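PDB 2ZKZ: transcriptional repressor PagR from Bacillus anthracis, which represses expression of the pagA and atxA genes as a DNA-binding transcription factor of the ArsR family. Local coordinates for residues L21-H26 and G67-R72; T45-I50 and S56-H61; E35-K40 and G90-L95. All coordinates share one frame; numbering follows the deposited sequence.

Helix 14-24 comes first, and its last turn is met again only after the polypeptide has run through helices 27-39, 44-51 and 55-65; that return, at 67-72, closes contact 1. Contact 2 is the most local, joining helices 44-51 and 55-65 across a short turn, and lies within the loops of both other contacts. Contact 3 starts in helix 27-39, inside contact 1, and ends in helix 86-95, beyond it, so these two cross. They also touch, L70 CG lying 3.5 Å from L36 CD1. Contact 2 reaches contact 3 through I50 against E35. Contacts 1 and 3 both touch the second subunit.

Contact 1 of 3, residues L21-H26 and G67-R72; sequences LKTMAH and GKVLKR
V69 overlaps T23 with CG2 and M24 with both methyls. CG2 of V69 does most of the touching. V69 CG2 lies 3.6 Å from T23 CG2, and the two side chains lie side by side, pointing opposite ways. V69 CG2 is also 3.7 Å from CG of M24, a selenomethionine. V69 CG1 reaches that M24 CG too, at 3.9 Å, so both branches rest on one methylene. T23 turns its methyl to V69 because CG2 stands anti to the backbone N and OG1 beside it (chi1 -54°). OG1 is hydrogen-bonded to the backbone O of E19, one turn earlier.

The contact joins the end of helix 14-24 to the connection between helix 55-65 and strand 71-75, the first strand of the beta-hairpin in this winged helix-turn-helix fold. V69 also packs on V33 and V88, and M24 on L30 and I91. M24 further touches L21 of the second subunit.

K68, on the solvent side, runs athwart T23, with K68 CD 3.8 Å from T23 OG1. The extended K68 chain carries NZ to a salt bridge with the carboxylate of E19.

Contact 2 of 3, residues T45-I50 and S56-H61; sequences TQIIQI and STVSQH
V58 meets I47 and I48 through its CB and both methyl groups. From its CA on helix 55-65, the V58 side chain points toward helix 44-51. V58 CB is already 3.9 Å from I48 CG1. From there the chain forks. CG1 of V58 runs to the methyl CG2 of I47, at 3.5 Å. V58 CG1 also lies 4.1 Å from I48 CG1, so it serves both isoleucines. V58 CG2, the other branch, turns to I48 and sits 3.8 Å from I48 CG1. The first torsion sets this fork: CG1 is anti to the backbone N (chi1 176°), and CG2 is anti to the carbonyl carbon.

The two helices belong to the predicted DNA-binding helix-turn-helix, residues 43-62. Helix 55-65, the second of the motif, is probably the recognition helix, the one that in such motifs typically enters the DNA major groove. V58 lies on the inner side of that helix and packs it against the first helix of the motif. The CA atoms of I48 and V58 are 6.5 Å apart.

I47 and I48 use different branches. I47 offers CG2, the short branch, which stands anti to its own backbone N. I48 offers CG1, the start of its longer branch. Each side chain is set at a slant to V58. All the touching groups are aliphatic. I47 also packs on L62, one turn further along helix 55-65 from V58, and on L42 of strand 42-43. I48 touches Q55 at the start of helix 55-65. S59, next to V58, hydrogen-bonds through OG to the backbone O of Q55.

Contact 3 of 3, residues E35-K40 and G90-L95; sequences ELYKHK and GIIKLL
Y37 meets two consecutive residues of helix 86-95, I92 and K93. The apolar part lies at the base of the tyrosine. CG2 of I92 sits 4.0 Å from Y37 CG and the same distance from Y37 CB. With CG1 anti to the backbone N (chi1 -156°), I92 CG2 is the branch left to meet the base of the Y37 ring. I92 also packs on V33 and N34, and Y37 on I83.

The second kind of contact sets a lysine chain against the phenol. The K93 chain is kinked in its middle and passes obliquely across the phenol. K93 CD is 3.5 Å from Y37 CZ and 3.1 Å from Y37 OH. K93 CG is 3.8 Å from Y37 CE1. K93 thus meets the tyrosine with its methylenes.

The side-chain hydrogen bonds lie within 35-40 and do not reach helix 86-95. K40, just past the helix end, gives NZ to the backbone O of Y37, with K40 NZ 2.7 Å from Y37 O and in the carbonyl plane. K38 NZ forms a salt bridge with E35 OE2, approached from above the carboxylate plane.

The contact joins helix 27-39 of the winged helix-turn-helix domain to the C-terminal helix, where L94 packs on L94 of the second subunit. With methylene and methyl groups against the tyrosine, the cohesion between the segments is mainly van der Waals; the E35-K38 bridge and the K40 bond to Y37 O act locally, within 35-40.

Contact 1 of 3, residues L21-H26 and G67-R72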
ATOM      1  N   LEU A  21       2.907   0.925  -3.060  1.00 22.33           N
ATOM      2  CA  LEU A  21       1.972   1.260  -1.996  1.00 21.74           C
ATOM      3  C   LEU A  21       1.878   2.777  -1.850  1.00 19.54           C
ATOM      4  O   LEU A  21       0.794   3.315  -1.664  1.00 20.77           O
ATOM      5  CB  LEU A  21       2.415   0.622  -0.673  1.00 20.55           C
ATOM      6  CG  LEU A  21       2.552  -0.906  -0.639  1.00 21.29           C
ATOM      7  CD1 LEU A  21       2.928  -1.341   0.788  1.00 23.18           C
ATOM      8  CD2 LEU A  21       1.252  -1.570  -1.063  1.00 23.72           C
ATOM      9  N   LYS A  22       3.012   3.464  -1.946  1.00 19.91           N
ATOM     10  CA  LYS A  22       3.020   4.918  -1.825  1.00 21.75           C
ATOM     11  C   LYS A  22       2.153   5.574  -2.903  1.00 23.41           C
ATOM     12  O   LYS A  22       1.385   6.492  -2.621  1.00 20.23           O
ATOM     13  CB  LYS A  22       4.449   5.450  -1.926  1.00 25.89           C
ATOM     14  CG  LYS A  22       4.562   6.969  -1.778  1.00 29.52           C
ATOM     15  CD  LYS A  22       5.969   7.454  -2.118  1.00 34.48           C
ATOM     16  CE  LYS A  22       6.081   8.971  -2.031  1.00 37.02           C
ATOM     17  NZ  LYS A  22       5.923   9.429  -0.624  1.00 40.38           N
ATOM     18  N   THR A  23       2.266   5.082  -4.135  1.00 21.80           N
ATOM     19  CA  THR A  23       1.506   5.626  -5.252  1.00 22.10           C
ATOM     20  C   THR A  23       0.002   5.388  -5.114  1.00 22.57           C
ATOM     21  O   THR A  23      -0.799   6.193  -5.584  1.00 24.06           O
ATOM     22  CB  THR A  23       2.011   5.043  -6.600  1.00 22.71           C
ATOM     23  OG1 THR A  23       3.426   5.248  -6.700  1.00 19.95           O
ATOM     24  CG2 THR A  23       1.337   5.747  -7.786  1.00 23.83           C
HETATM   25  N   MSE A  24      -0.382   4.286  -4.474  1.00 20.70           N
HETATM   26  CA  MSE A  24      -1.801   3.965  -4.262  1.00 23.67           C
HETATM   27  C   MSE A  24      -2.348   4.567  -2.963  1.00 23.44           C
HETATM   28  O   MSE A  24      -3.558   4.547  -2.731  1.00 26.53           O
HETATM   29  CB  MSE A  24      -2.008   2.442  -4.173  1.00 24.93           C
HETATM   30  CG  MSE A  24      -1.589   1.616  -5.391  1.00 24.82           C
HETATM   31 SE   MSE A  24      -1.786  -0.301  -5.045  1.00 32.74          SE
HETATM   32  CE  MSE A  24      -3.711  -0.370  -4.924  1.00 25.28           C
ATOM     33  N   ALA A  25      -1.467   5.104  -2.124  1.00 22.34           N
ATOM     34  CA  ALA A  25      -1.870   5.639  -0.821  1.00 22.52           C
ATOM     35  C   ALA A  25      -2.634   6.966  -0.779  1.00 24.32           C
ATOM     36  O   ALA A  25      -2.282   7.866  -0.021  1.00 23.88           O
ATOM     37  CB  ALA A  25      -0.640   5.717   0.101  1.00 23.36           C
ATOM     38  N   HIS A  26      -3.696   7.065  -1.571  1.00 24.16           N
ATOM     39  CA  HIS A  26      -4.534   8.260  -1.641  1.00 26.13           C
ATOM     40  C   HIS A  26      -5.964   7.769  -1.868  1.00 26.15           C
ATOM     41  O   HIS A  26      -6.204   6.947  -2.749  1.00 25.14           O
ATOM     42  CB  HIS A  26      -4.103   9.143  -2.823  1.00 28.52           C
ATOM     43  CG  HIS A  26      -2.712   9.684  -2.700  1.00 32.29           C
ATOM     44  ND1 HIS A  26      -2.430  10.883  -2.083  1.00 34.92           N
ATOM     45  CD2 HIS A  26      -1.519   9.166  -3.078  1.00 31.45           C
ATOM     46  CE1 HIS A  26      -1.124  11.080  -2.083  1.00 33.22           C
ATOM     47  NE2 HIS A  26      -0.548  10.053  -2.681  1.00 33.09           N
ATOM     48  N   GLY A  67       2.081   3.769 -15.318  1.00 28.00           N
ATOM     49  CA  GLY A  67       3.393   3.153 -15.379  1.00 28.38           C
ATOM     50  C   GLY A  67       3.809   2.432 -14.114  1.00 30.93           C
ATOM     51  O   GLY A  67       4.731   1.623 -14.132  1.00 32.32           O
ATOM     52  N   LYS A  68       3.135   2.725 -13.009  1.00 30.71           N
ATOM     53  CA  LYS A  68       3.460   2.086 -11.742  1.00 30.54           C
ATOM     54  C   LYS A  68       2.273   1.286 -11.239  1.00 29.01           C
ATOM     55  O   LYS A  68       2.408   0.130 -10.858  1.00 31.53           O
ATOM     56  CB  LYS A  68       3.832   3.140 -10.694  1.00 32.90           C
ATOM     57  CG  LYS A  68       5.126   3.891 -10.972  1.00 35.28           C
ATOM     58  CD  LYS A  68       5.407   4.918  -9.880  1.00 35.81           C
ATOM     59  CE  LYS A  68       6.716   5.646 -10.133  1.00 37.74           C
ATOM     60  NZ  LYS A  68       6.944   6.717  -9.130  1.00 39.32           N
ATOM     61  N   VAL A  69       1.104   1.915 -11.249  1.00 26.30           N
ATOM     62  CA  VAL A  69      -0.108   1.280 -10.759  1.00 26.24           C
ATOM     63  C   VAL A  69      -1.086   0.953 -11.883  1.00 28.06           C
ATOM     64  O   VAL A  69      -1.741  -0.092 -11.865  1.00 28.20           O
ATOM     65  CB  VAL A  69      -0.813   2.205  -9.741  1.00 26.05           C
ATOM     66  CG1 VAL A  69      -2.106   1.578  -9.261  1.00 23.16           C
ATOM     67  CG2 VAL A  69       0.120   2.493  -8.577  1.00 25.30           C
ATOM     68  N   LEU A  70      -1.167   1.852 -12.861  1.00 27.50           N
ATOM     69  CA  LEU A  70      -2.084   1.703 -13.984  1.00 27.47           C
ATOM     70  C   LEU A  70      -1.394   1.645 -15.342  1.00 27.50           C
ATOM     71  O   LEU A  70      -0.277   2.141 -15.520  1.00 25.13           O
ATOM     72  CB  LEU A  70      -3.077   2.872 -13.987  1.00 28.53           C
ATOM     73  CG  LEU A  70      -4.426   2.749 -13.269  1.00 30.86           C
ATOM     74  CD1 LEU A  70      -4.363   1.767 -12.137  1.00 28.63           C
ATOM     75  CD2 LEU A  70      -4.854   4.128 -12.793  1.00 29.24           C
ATOM     76  N   LYS A  71      -2.084   1.038 -16.301  1.00 24.89           N
ATOM     77  CA  LYS A  71      -1.575   0.926 -17.656  1.00 27.13           C
ATOM     78  C   LYS A  71      -2.386   1.846 -18.569  1.00 26.66           C
ATOM     79  O   LYS A  71      -3.617   1.847 -18.525  1.00 25.70           O
ATOM     80  CB  LYS A  71      -1.704  -0.519 -18.148  1.00 30.17           C
ATOM     81  CG  LYS A  71      -1.034  -0.770 -19.491  1.00 32.84           C
ATOM     82  CD  LYS A  71      -1.173  -2.219 -19.913  1.00 38.89           C
ATOM     83  CE  LYS A  71      -0.127  -2.588 -20.956  1.00 38.68           C
ATOM     84  NZ  LYS A  71      -0.030  -1.551 -22.020  1.00 41.49           N
ATOM     85  N   ARG A  72      -1.701   2.643 -19.379  1.00 26.57           N
ATOM     86  CA  ARG A  72      -2.391   3.516 -20.312  1.00 28.46           C
ATOM     87  C   ARG A  72      -2.466   2.770 -21.644  1.00 28.67           C
ATOM     88  O   ARG A  72      -1.470   2.216 -22.112  1.00 29.15           O
ATOM     89  CB  ARG A  72      -1.646   4.843 -20.488  1.00 28.11           C
ATOM     90  CG  ARG A  72      -2.351   5.798 -21.438  1.00 31.06           C
ATOM     91  CD  ARG A  72      -1.661   7.153 -21.501  1.00 30.81           C
ATOM     92  NE  ARG A  72      -0.273   7.036 -21.935  1.00 33.97           N
ATOM     93  CZ  ARG A  72       0.584   8.052 -21.970  1.00 34.15           C
ATOM     94  NH1 ARG A  72       0.193   9.263 -21.600  1.00 34.82           N
ATOM     95  NH2 ARG A  72       1.833   7.855 -22.362  1.00 34.44           N
TER

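Contact 2 of 3, residues T45-I50 and S56-H61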
ATOM      1  N   THR A  45     -12.812  10.633 -19.200  1.00 29.30           N
ATOM      2  CA  THR A  45     -14.158  11.165 -19.040  1.00 30.24           C
ATOM      3  C   THR A  45     -15.037  10.262 -18.177  1.00 30.57           C
ATOM      4  O   THR A  45     -15.802  10.747 -17.348  1.00 28.49           O
ATOM      5  CB  THR A  45     -14.826  11.389 -20.410  1.00 32.06           C
ATOM      6  OG1 THR A  45     -14.003  12.260 -21.199  1.00 32.15           O
ATOM      7  CG2 THR A  45     -16.198  12.026 -20.235  1.00 33.51           C
ATOM      8  N   GLN A  46     -14.927   8.950 -18.375  1.00 29.18           N
ATOM      9  CA  GLN A  46     -15.696   7.995 -17.584  1.00 29.81           C
ATOM     10  C   GLN A  46     -15.257   8.064 -16.122  1.00 29.62           C
ATOM     11  O   GLN A  46     -16.069   7.920 -15.210  1.00 30.93           O
ATOM     12  CB  GLN A  46     -15.482   6.576 -18.106  1.00 29.19           C
ATOM     13  CG  GLN A  46     -16.117   6.303 -19.462  1.00 29.83           C
ATOM     14  CD  GLN A  46     -15.718   4.958 -20.021  1.00 29.18           C
ATOM     15  OE1 GLN A  46     -14.543   4.714 -20.291  1.00 30.31           O
ATOM     16  NE2 GLN A  46     -16.695   4.072 -20.196  1.00 30.73           N
ATOM     17  N   ILE A  47     -13.966   8.282 -15.909  1.00 29.32           N
ATOM     18  CA  ILE A  47     -13.415   8.373 -14.562  1.00 30.17           C
ATOM     19  C   ILE A  47     -13.858   9.668 -13.884  1.00 31.35           C
ATOM     20  O   ILE A  47     -14.250   9.671 -12.721  1.00 31.51           O
ATOM     21  CB  ILE A  47     -11.867   8.312 -14.597  1.00 27.67           C
ATOM     22  CG1 ILE A  47     -11.421   6.922 -15.066  1.00 25.93           C
ATOM     23  CG2 ILE A  47     -11.302   8.628 -13.215  1.00 29.01           C
ATOM     24  CD1 ILE A  47      -9.921   6.775 -15.296  1.00 24.28           C
ATOM     25  N   ILE A  48     -13.787  10.772 -14.618  1.00 34.84           N
ATOM     26  CA  ILE A  48     -14.204  12.060 -14.076  1.00 37.36           C
ATOM     27  C   ILE A  48     -15.674  12.005 -13.667  1.00 38.68           C
ATOM     28  O   ILE A  48     -16.049  12.509 -12.610  1.00 39.96           O
ATOM     29  CB  ILE A  48     -14.004  13.183 -15.114  1.00 38.68           C
ATOM     30  CG1 ILE A  48     -12.508  13.448 -15.296  1.00 38.51           C
ATOM     31  CG2 ILE A  48     -14.744  14.450 -14.680  1.00 40.15           C
ATOM     32  CD1 ILE A  48     -12.182  14.371 -16.451  1.00 40.84           C
ATOM     33  N   GLN A  49     -16.502  11.376 -14.495  1.00 39.02           N
ATOM     34  CA  GLN A  49     -17.928  11.279 -14.204  1.00 43.12           C
ATOM     35  C   GLN A  49     -18.244  10.312 -13.063  1.00 44.51           C
ATOM     36  O   GLN A  49     -19.240  10.487 -12.358  1.00 44.74           O
ATOM     37  CB  GLN A  49     -18.704  10.882 -15.469  1.00 44.23           C
ATOM     38  CG  GLN A  49     -18.450  11.822 -16.653  1.00 46.96           C
ATOM     39  CD  GLN A  49     -19.450  11.653 -17.784  1.00 47.27           C
ATOM     40  OE1 GLN A  49     -19.720  10.540 -18.234  1.00 50.30           O
ATOM     41  NE2 GLN A  49     -19.997  12.765 -18.258  1.00 49.69           N
ATOM     42  N   ILE A  50     -17.407   9.291 -12.877  1.00 44.40           N
ATOM     43  CA  ILE A  50     -17.624   8.332 -11.796  1.00 44.16           C
ATOM     44  C   ILE A  50     -17.204   8.924 -10.454  1.00 43.83           C
ATOM     45  O   ILE A  50     -17.911   8.787  -9.454  1.00 43.54           O
ATOM     46  CB  ILE A  50     -16.830   7.028 -12.018  1.00 44.51           C
ATOM     47  CG1 ILE A  50     -17.460   6.219 -13.152  1.00 45.12           C
ATOM     48  CG2 ILE A  50     -16.801   6.207 -10.735  1.00 45.88           C
ATOM     49  CD1 ILE A  50     -16.749   4.909 -13.431  1.00 45.12           C
ATOM     50  N   SER A  56      -8.805  18.320 -13.724  1.00 43.13           N
ATOM     51  CA  SER A  56      -7.442  18.642 -13.330  1.00 42.02           C
ATOM     52  C   SER A  56      -6.956  17.676 -12.251  1.00 39.83           C
ATOM     53  O   SER A  56      -5.846  17.150 -12.327  1.00 38.19           O
ATOM     54  CB  SER A  56      -7.381  20.078 -12.811  1.00 43.05           C
ATOM     55  OG  SER A  56      -6.087  20.392 -12.330  1.00 48.10           O
ATOM     56  N   THR A  57      -7.797  17.452 -11.249  1.00 37.38           N
ATOM     57  CA  THR A  57      -7.463  16.555 -10.153  1.00 37.85           C
ATOM     58  C   THR A  57      -7.301  15.120 -10.642  1.00 36.56           C
ATOM     59  O   THR A  57      -6.326  14.452 -10.300  1.00 36.86           O
ATOM     60  CB  THR A  57      -8.551  16.591  -9.054  1.00 37.68           C
ATOM     61  OG1 THR A  57      -8.703  17.935  -8.582  1.00 40.49           O
ATOM     62  CG2 THR A  57      -8.166  15.698  -7.885  1.00 37.24           C
ATOM     63  N   VAL A  58      -8.254  14.658 -11.448  1.00 36.17           N
ATOM     64  CA  VAL A  58      -8.228  13.300 -11.980  1.00 36.31           C
ATOM     65  C   VAL A  58      -7.008  13.051 -12.857  1.00 36.83           C
ATOM     66  O   VAL A  58      -6.357  12.014 -12.737  1.00 34.86           O
ATOM     67  CB  VAL A  58      -9.503  12.993 -12.802  1.00 36.69           C
ATOM     68  CG1 VAL A  58      -9.405  11.617 -13.422  1.00 34.70           C
ATOM     69  CG2 VAL A  58     -10.726  13.075 -11.906  1.00 37.79           C
ATOM     70  N   SER A  59      -6.704  14.004 -13.735  1.00 35.68           N
ATOM     71  CA  SER A  59      -5.556  13.883 -14.625  1.00 35.97           C
ATOM     72  C   SER A  59      -4.249  13.765 -13.847  1.00 34.63           C
ATOM     73  O   SER A  59      -3.357  13.014 -14.238  1.00 32.93           O
ATOM     74  CB  SER A  59      -5.479  15.091 -15.567  1.00 38.19           C
ATOM     75  OG  SER A  59      -6.586  15.115 -16.452  1.00 40.84           O
ATOM     76  N   GLN A  60      -4.131  14.515 -12.756  1.00 33.05           N
ATOM     77  CA  GLN A  60      -2.917  14.470 -11.951  1.00 32.01           C
ATOM     78  C   GLN A  60      -2.748  13.101 -11.293  1.00 30.54           C
ATOM     79  O   GLN A  60      -1.641  12.573 -11.220  1.00 29.06           O
ATOM     80  CB  GLN A  60      -2.939  15.546 -10.867  1.00 34.09           C
ATOM     81  CG  GLN A  60      -1.627  15.636 -10.116  1.00 39.13           C
ATOM     82  CD  GLN A  60      -1.714  16.480  -8.863  1.00 42.29           C
ATOM     83  OE1 GLN A  60      -0.720  16.671  -8.166  1.00 48.08           O
ATOM     84  NE2 GLN A  60      -2.906  16.987  -8.564  1.00 45.01           N
ATOM     85  N   HIS A  61      -3.842  12.539 -10.788  1.00 29.92           N
ATOM     86  CA  HIS A  61      -3.776  11.222 -10.174  1.00 29.07           C
ATOM     87  C   HIS A  61      -3.366  10.198 -11.228  1.00 28.54           C
ATOM     88  O   HIS A  61      -2.475   9.376 -10.995  1.00 26.43           O
ATOM     89  CB  HIS A  61      -5.132  10.849  -9.566  1.00 29.06           C
ATOM     90  CG  HIS A  61      -5.376  11.470  -8.227  1.00 30.31           C
ATOM     91  ND1 HIS A  61      -6.576  12.050  -7.879  1.00 32.77           N
ATOM     92  CD2 HIS A  61      -4.563  11.610  -7.153  1.00 27.95           C
ATOM     93  CE1 HIS A  61      -6.492  12.524  -6.647  1.00 32.02           C
ATOM     94  NE2 HIS A  61      -5.280  12.271  -6.185  1.00 33.74           N
TER

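Contact 3 of 3, residues E35-K40 and G90-L95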
ATOM      1  N   GLU A  35     -12.538   1.168  -9.328  1.00 27.00           N
ATOM      2  CA  GLU A  35     -13.398   1.320 -10.501  1.00 29.05           C
ATOM      3  C   GLU A  35     -12.859   0.561 -11.714  1.00 28.78           C
ATOM      4  O   GLU A  35     -13.625  -0.058 -12.457  1.00 28.80           O
ATOM      5  CB  GLU A  35     -13.560   2.799 -10.854  1.00 29.12           C
ATOM      6  CG  GLU A  35     -14.391   3.601  -9.871  1.00 31.34           C
ATOM      7  CD  GLU A  35     -15.799   3.058  -9.698  1.00 35.69           C
ATOM      8  OE1 GLU A  35     -16.402   2.603 -10.692  1.00 36.90           O
ATOM      9  OE2 GLU A  35     -16.314   3.104  -8.564  1.00 37.90           O
ATOM     10  N   LEU A  36     -11.548   0.619 -11.926  1.00 26.73           N
ATOM     11  CA  LEU A  36     -10.938  -0.087 -13.046  1.00 28.14           C
ATOM     12  C   LEU A  36     -11.024  -1.590 -12.822  1.00 31.09           C
ATOM     13  O   LEU A  36     -11.097  -2.366 -13.768  1.00 31.54           O
ATOM     14  CB  LEU A  36      -9.479   0.339 -13.216  1.00 27.38           C
ATOM     15  CG  LEU A  36      -9.329   1.732 -13.829  1.00 28.68           C
ATOM     16  CD1 LEU A  36      -7.870   2.189 -13.778  1.00 28.65           C
ATOM     17  CD2 LEU A  36      -9.839   1.690 -15.267  1.00 28.02           C
ATOM     18  N   TYR A  37     -11.017  -1.992 -11.559  1.00 31.42           N
ATOM     19  CA  TYR A  37     -11.121  -3.399 -11.215  1.00 33.84           C
ATOM     20  C   TYR A  37     -12.519  -3.887 -11.595  1.00 33.57           C
ATOM     21  O   TYR A  37     -12.685  -4.989 -12.119  1.00 34.29           O
ATOM     22  CB  TYR A  37     -10.876  -3.583  -9.712  1.00 34.02           C
ATOM     23  CG  TYR A  37     -11.343  -4.905  -9.161  1.00 37.34           C
ATOM     24  CD1 TYR A  37     -10.788  -6.106  -9.600  1.00 37.50           C
ATOM     25  CD2 TYR A  37     -12.367  -4.958  -8.216  1.00 39.87           C
ATOM     26  CE1 TYR A  37     -11.241  -7.325  -9.113  1.00 40.01           C
ATOM     27  CE2 TYR A  37     -12.829  -6.172  -7.722  1.00 42.22           C
ATOM     28  CZ  TYR A  37     -12.264  -7.349  -8.176  1.00 42.22           C
ATOM     29  OH  TYR A  37     -12.730  -8.548  -7.691  1.00 46.82           O
ATOM     30  N   LYS A  38     -13.513  -3.046 -11.344  1.00 34.30           N
ATOM     31  CA  LYS A  38     -14.902  -3.376 -11.642  1.00 35.12           C
ATOM     32  C   LYS A  38     -15.288  -3.221 -13.113  1.00 34.77           C
ATOM     33  O   LYS A  38     -16.025  -4.046 -13.651  1.00 33.66           O
ATOM     34  CB  LYS A  38     -15.837  -2.519 -10.782  1.00 36.13           C
ATOM     35  CG  LYS A  38     -15.777  -2.835  -9.291  1.00 40.69           C
ATOM     36  CD  LYS A  38     -16.795  -2.021  -8.502  1.00 42.65           C
ATOM     37  CE  LYS A  38     -16.504  -0.530  -8.580  1.00 47.16           C
ATOM     38  NZ  LYS A  38     -17.585   0.289  -7.965  1.00 47.56           N
ATOM     39  N   HIS A  39     -14.785  -2.173 -13.765  1.00 33.27           N
ATOM     40  CA  HIS A  39     -15.115  -1.914 -15.164  1.00 32.49           C
ATOM     41  C   HIS A  39     -14.061  -2.328 -16.190  1.00 32.99           C
ATOM     42  O   HIS A  39     -14.300  -2.242 -17.403  1.00 32.65           O
ATOM     43  CB  HIS A  39     -15.453  -0.433 -15.334  1.00 33.92           C
ATOM     44  CG  HIS A  39     -16.588   0.020 -14.474  1.00 38.08           C
ATOM     45  ND1 HIS A  39     -16.426   0.903 -13.427  1.00 39.87           N
ATOM     46  CD2 HIS A  39     -17.903  -0.300 -14.498  1.00 38.84           C
ATOM     47  CE1 HIS A  39     -17.594   1.109 -12.845  1.00 39.88           C
ATOM     48  NE2 HIS A  39     -18.507   0.390 -13.474  1.00 41.45           N
ATOM     49  N   LYS A  40     -12.898  -2.758 -15.702  1.00 30.84           N
ATOM     50  CA  LYS A  40     -11.791  -3.220 -16.544  1.00 29.94           C
ATOM     51  C   LYS A  40     -11.116  -2.182 -17.437  1.00 29.59           C
ATOM     52  O   LYS A  40      -9.893  -2.181 -17.577  1.00 27.53           O
ATOM     53  CB  LYS A  40     -12.247  -4.401 -17.410  1.00 32.45           C
ATOM     54  CG  LYS A  40     -12.823  -5.564 -16.607  1.00 36.26           C
ATOM     55  CD  LYS A  40     -11.870  -5.995 -15.501  1.00 39.58           C
ATOM     56  CE  LYS A  40     -12.518  -6.999 -14.558  1.00 43.18           C
ATOM     57  NZ  LYS A  40     -11.686  -7.236 -13.336  1.00 42.29           N
ATOM     58  N   GLY A  90      -4.507  -7.615  -6.813  1.00 32.50           N
ATOM     59  CA  GLY A  90      -4.556  -8.361  -5.569  1.00 29.96           C
ATOM     60  C   GLY A  90      -4.821  -7.473  -4.364  1.00 29.55           C
ATOM     61  O   GLY A  90      -5.608  -7.824  -3.488  1.00 28.83           O
ATOM     62  N   ILE A  91      -4.176  -6.312  -4.326  1.00 29.10           N
ATOM     63  CA  ILE A  91      -4.334  -5.388  -3.213  1.00 27.06           C
ATOM     64  C   ILE A  91      -5.706  -4.747  -3.165  1.00 29.15           C
ATOM     65  O   ILE A  91      -6.305  -4.637  -2.095  1.00 27.38           O
ATOM     66  CB  ILE A  91      -3.275  -4.254  -3.250  1.00 27.39           C
ATOM     67  CG1 ILE A  91      -1.875  -4.830  -3.029  1.00 27.57           C
ATOM     68  CG2 ILE A  91      -3.579  -3.224  -2.165  1.00 25.23           C
ATOM     69  CD1 ILE A  91      -0.753  -3.833  -3.280  1.00 27.08           C
ATOM     70  N   ILE A  92      -6.214  -4.322  -4.320  1.00 29.51           N
ATOM     71  CA  ILE A  92      -7.512  -3.678  -4.327  1.00 32.83           C
ATOM     72  C   ILE A  92      -8.610  -4.649  -3.905  1.00 34.56           C
ATOM     73  O   ILE A  92      -9.573  -4.249  -3.259  1.00 36.31           O
ATOM     74  CB  ILE A  92      -7.838  -3.047  -5.715  1.00 31.80           C
ATOM     75  CG1 ILE A  92      -8.854  -1.918  -5.533  1.00 32.34           C
ATOM     76  CG2 ILE A  92      -8.374  -4.094  -6.671  1.00 32.58           C
ATOM     77  CD1 ILE A  92      -8.338  -0.764  -4.668  1.00 34.82           C
ATOM     78  N   LYS A  93      -8.466  -5.924  -4.255  1.00 37.95           N
ATOM     79  CA  LYS A  93      -9.464  -6.916  -3.860  1.00 41.28           C
ATOM     80  C   LYS A  93      -9.459  -7.078  -2.344  1.00 42.87           C
ATOM     81  O   LYS A  93     -10.511  -7.091  -1.708  1.00 43.78           O
ATOM     82  CB  LYS A  93      -9.178  -8.272  -4.506  1.00 42.26           C
ATOM     83  CG  LYS A  93      -9.324  -8.294  -6.011  1.00 45.09           C
ATOM     84  CD  LYS A  93     -10.089  -9.536  -6.464  1.00 49.74           C
ATOM     85  CE  LYS A  93      -9.434 -10.824  -5.982  1.00 50.03           C
ATOM     86  NZ  LYS A  93     -10.213 -12.028  -6.396  1.00 52.53           N
ATOM     87  N   LEU A  94      -8.264  -7.203  -1.773  1.00 44.00           N
ATOM     88  CA  LEU A  94      -8.100  -7.361  -0.331  1.00 45.47           C
ATOM     89  C   LEU A  94      -8.646  -6.176   0.451  1.00 46.67           C
ATOM     90  O   LEU A  94      -9.106  -6.330   1.583  1.00 47.25           O
ATOM     91  CB  LEU A  94      -6.617  -7.532   0.018  1.00 47.27           C
ATOM     92  CG  LEU A  94      -6.002  -8.931  -0.031  1.00 48.94           C
ATOM     93  CD1 LEU A  94      -6.541  -9.746   1.131  1.00 48.83           C
ATOM     94  CD2 LEU A  94      -6.309  -9.607  -1.365  1.00 50.36           C
ATOM     95  N   LEU A  95      -8.589  -4.994  -0.147  1.00 46.94           N
ATOM     96  CA  LEU A  95      -9.057  -3.793   0.526  1.00 47.36           C
ATOM     97  C   LEU A  95     -10.569  -3.625   0.578  1.00 48.66           C
ATOM     98  O   LEU A  95     -11.080  -2.930   1.459  1.00 49.16           O
ATOM     99  CB  LEU A  95      -8.419  -2.555  -0.106  1.00 47.27           C
ATOM    100  CG  LEU A  95      -6.912  -2.420   0.127  1.00 47.42           C
ATOM    101  CD1 LEU A  95      -6.391  -1.162  -0.554  1.00 46.26           C
ATOM    102  CD2 LEU A  95      -6.634  -2.373   1.629  1.00 47.11           C
TER